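Long-range contact in BT_4661 (Bacteroides thetaiotaomicron, PDB 4AK2), which binds heparin, and probably heparan sulfate, as a SusE-like surface glycan-binding protein, here represented by its ligand-binding domain: residues G245-Q250 and I272-D277. Residues are numbered along the deposited sequence; the frame is centred on the assembly and turned at random.
Sequences GAMIGQ and IFIWFD. With IDS (2-O-sulfo-alpha-L-idopyranuronic acid), chain B.
Phe273 swings its ring toward the neighbouring strand through a chi1 of -113°, far from a staggered value, and so brings one face under Ile248 CB in a CH-pi contact, 3.7 Å from the ring centroid. The branched isoleucine suits this place: with CG1 anti to the backbone N (chi1 -177°), CD1 extends toward CE2 of Phe273 while CG2 reaches CZ at 3.6 Å. Ala246, whose short side chain takes up little room beside the ring, puts CB 3.7 Å from Phe273 CD1. Were Phe273 an alanine, the face that Ile248 packs on would be lost, which would probably leave a gap beside Ala246 and Ile248 and Phe112 without an aromatic neighbour. The framework is an antiparallel pair within a mixed sheet, strands 241-254 and 268-276; within these segments four backbone hydrogen bonds join them, of which Ile274 N to Met247 O is almost straight at 178°. The edge of the Phe276 ring receives Met247 CB, 3.9 Å from CE2, and Gly245 O; Gly245 itself brings no side chain to the ring. On that same face of the sheet Met247 and Ile274 run side by side, the flexible thioether chain bending to bring CE near CG1. Beyond the last direct bond, water 1 donates to both Met247 O and Ile272 O, and water 2 links Gly249 O to Ile272 N. Farther along the same strand, the extended chain of Gln250 carries its amide into the glycan pocket: NE2 donates to sulfate oxygen O2S of the iduronate at 2.9 Å, while OE1 accepts from Arg162.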
loop_
_atom_site.group_PDB
_atom_site.type_symbol
_atom_site.label_atom_id
_atom_site.label_comp_id
_atom_site.label_asym_id
_atom_site.label_seq_id
_atom_site.Cartn_x
_atom_site.Cartn_y
_atom_site.Cartn_z
ATOM N N GLY A 245 1.173 9.410 2.452
ATOM C CA GLY A 245 0.117 8.477 2.807
ATOM C C GLY A 245 0.046 7.313 1.859
ATOM O O GLY A 245 0.907 7.179 0.969
ATOM N N ALA A 246 -0.933 6.440 2.027
ATOM C CA ALA A 246 -0.975 5.172 1.318
ATOM C C ALA A 246 -2.326 4.947 0.658
ATOM O O ALA A 246 -3.377 5.134 1.312
ATOM C CB ALA A 246 -0.660 4.017 2.257
ATOM N N MET A 247 -2.349 4.513 -0.586
ATOM C CA MET A 247 -3.564 4.238 -1.372
ATOM C C MET A 247 -3.648 2.802 -1.772
ATOM O O MET A 247 -2.657 2.195 -2.276
ATOM C CB MET A 247 -3.632 5.170 -2.590
ATOM C CG MET A 247 -4.928 5.039 -3.428
ATOM S SD MET A 247 -4.981 3.656 -4.594
ATOM C CE MET A 247 -3.920 4.291 -5.886
ATOM N N ILE A 248 -4.835 2.221 -1.565
ATOM C CA ILE A 248 -5.149 0.891 -2.069
ATOM C C ILE A 248 -6.403 0.946 -2.940
ATOM O O ILE A 248 -7.331 1.723 -2.590
ATOM C CB ILE A 248 -5.215 -0.145 -0.944
ATOM C CG1 ILE A 248 -5.474 -1.546 -1.494
ATOM C CG2 ILE A 248 -6.310 0.227 0.092
ATOM C CD1 ILE A 248 -5.315 -2.649 -0.452
ATOM N N GLY A 249 -6.448 0.194 -4.023
ATOM C CA GLY A 249 -7.675 0.058 -4.867
ATOM C C GLY A 249 -7.795 -1.339 -5.345
ATOM O O GLY A 249 -6.815 -2.067 -5.471
ATOM N N GLN A 250 -9.021 -1.799 -5.636
ATOM C CA GLN A 250 -9.228 -3.074 -6.270
ATOM C C GLN A 250 -8.832 -3.007 -7.724
ATOM O O GLN A 250 -9.157 -2.036 -8.437
ATOM C CB GLN A 250 -10.715 -3.511 -6.144
ATOM C CG GLN A 250 -10.869 -4.943 -6.597
ATOM C CD GLN A 250 -12.339 -5.315 -6.751
ATOM O OE1 GLN A 250 -12.896 -5.116 -7.830
ATOM N NE2 GLN A 250 -12.979 -5.786 -5.651
ATOM N N ILE A 272 -1.688 -4.515 -4.187
ATOM C CA ILE A 272 -0.595 -3.525 -4.071
ATOM C C ILE A 272 -1.050 -2.281 -3.309
ATOM O O ILE A 272 -2.133 -1.748 -3.551
ATOM C CB ILE A 272 -0.016 -3.174 -5.470
ATOM C CG1 ILE A 272 1.254 -2.297 -5.367
ATOM C CG2 ILE A 272 -1.034 -2.490 -6.369
ATOM C CD1 ILE A 272 2.005 -2.134 -6.692
ATOM N N PHE A 273 -0.184 -1.821 -2.428
ATOM C CA PHE A 273 -0.356 -0.546 -1.771
ATOM C C PHE A 273 0.601 0.479 -2.342
ATOM O O PHE A 273 1.779 0.123 -2.602
ATOM C CB PHE A 273 -0.094 -0.672 -0.253
ATOM C CG PHE A 273 -1.305 -0.471 0.621
ATOM C CD1 PHE A 273 -1.834 0.803 0.804
ATOM C CD2 PHE A 273 -1.811 -1.548 1.310
ATOM C CE1 PHE A 273 -2.947 0.997 1.617
ATOM C CE2 PHE A 273 -2.913 -1.381 2.157
ATOM C CZ PHE A 273 -3.456 -0.098 2.315
ATOM N N ILE A 274 0.167 1.690 -2.617
ATOM C CA ILE A 274 1.053 2.748 -3.073
ATOM C C ILE A 274 1.307 3.689 -1.891
ATOM O O ILE A 274 0.369 4.203 -1.271
ATOM C CB ILE A 274 0.405 3.595 -4.204
ATOM C CG1 ILE A 274 -0.162 2.733 -5.333
ATOM C CG2 ILE A 274 1.399 4.654 -4.696
ATOM C CD1 ILE A 274 0.730 1.677 -5.884
ATOM N N TRP A 275 2.569 3.898 -1.520
ATOM C CA TRP A 275 2.928 4.751 -0.415
ATOM C C TRP A 275 3.626 5.966 -0.937
ATOM O O TRP A 275 4.781 5.839 -1.465
ATOM C CB TRP A 275 3.753 3.991 0.619
ATOM C CG TRP A 275 4.220 4.775 1.810
ATOM C CD1 TRP A 275 3.952 6.089 2.155
ATOM C CD2 TRP A 275 5.102 4.269 2.847
ATOM N NE1 TRP A 275 4.600 6.420 3.346
ATOM C CE2 TRP A 275 5.309 5.360 3.793
ATOM C CE3 TRP A 275 5.744 3.050 3.065
ATOM C CZ2 TRP A 275 6.138 5.218 4.903
ATOM C CZ3 TRP A 275 6.557 2.904 4.178
ATOM C CH2 TRP A 275 6.746 3.970 5.089
ATOM N N PHE A 276 3.021 7.134 -0.898
ATOM C CA PHE A 276 3.567 8.404 -1.365
ATOM C C PHE A 276 4.333 9.076 -0.254
ATOM O O PHE A 276 3.842 9.274 0.848
ATOM C CB PHE A 276 2.426 9.373 -1.755
ATOM C CG PHE A 276 1.444 8.802 -2.737
ATOM C CD1 PHE A 276 1.604 8.937 -4.125
ATOM C CD2 PHE A 276 0.281 8.164 -2.274
ATOM C CE1 PHE A 276 0.685 8.429 -5.017
ATOM C CE2 PHE A 276 -0.635 7.646 -3.171
ATOM C CZ PHE A 276 -0.448 7.770 -4.540
ATOM N N ASP A 277 5.588 9.465 -0.549
ATOM C CA ASP A 277 6.387 10.296 0.380
ATOM C C ASP A 277 7.494 10.974 -0.435
ATOM O O ASP A 277 8.237 10.299 -1.172
ATOM C CB ASP A 277 7.000 9.413 1.489
ATOM C CG ASP A 277 7.604 10.192 2.632
ATOM O OD1 ASP A 277 8.259 11.217 2.394
ATOM O OD2 ASP A 277 7.483 9.706 3.775
HETATM C C1 IDS B . -19.140 -5.667 -3.803
HETATM C C2 IDS B . -17.642 -5.797 -3.903
HETATM C C3 IDS B . -16.851 -4.970 -2.857
HETATM C C4 IDS B . -17.448 -5.110 -1.464
HETATM C C5 IDS B . -18.945 -4.794 -1.570
HETATM C C6 IDS B . -19.608 -4.739 -0.229
HETATM O O2 IDS B . -17.323 -7.196 -3.879
HETATM O O3 IDS B . -16.878 -3.591 -3.252
HETATM O O4 IDS B . -17.218 -6.457 -1.032
HETATM O O5 IDS B . -19.559 -5.744 -2.449
HETATM O O6A IDS B . -19.154 -3.907 0.589
HETATM O O6B IDS B . -20.560 -5.498 0.026
HETATM S S IDS B . -16.011 -7.739 -4.457
HETATM O O1S IDS B . -16.328 -9.138 -4.775
HETATM O O2S IDS B . -15.697 -6.922 -5.633
HETATM O O3S IDS B . -14.982 -7.600 -3.384
HETATM O O HOH W 1 -3.159 0.488 -4.828
HETATM O O HOH W 2 -4.260 -3.114 -4.796
#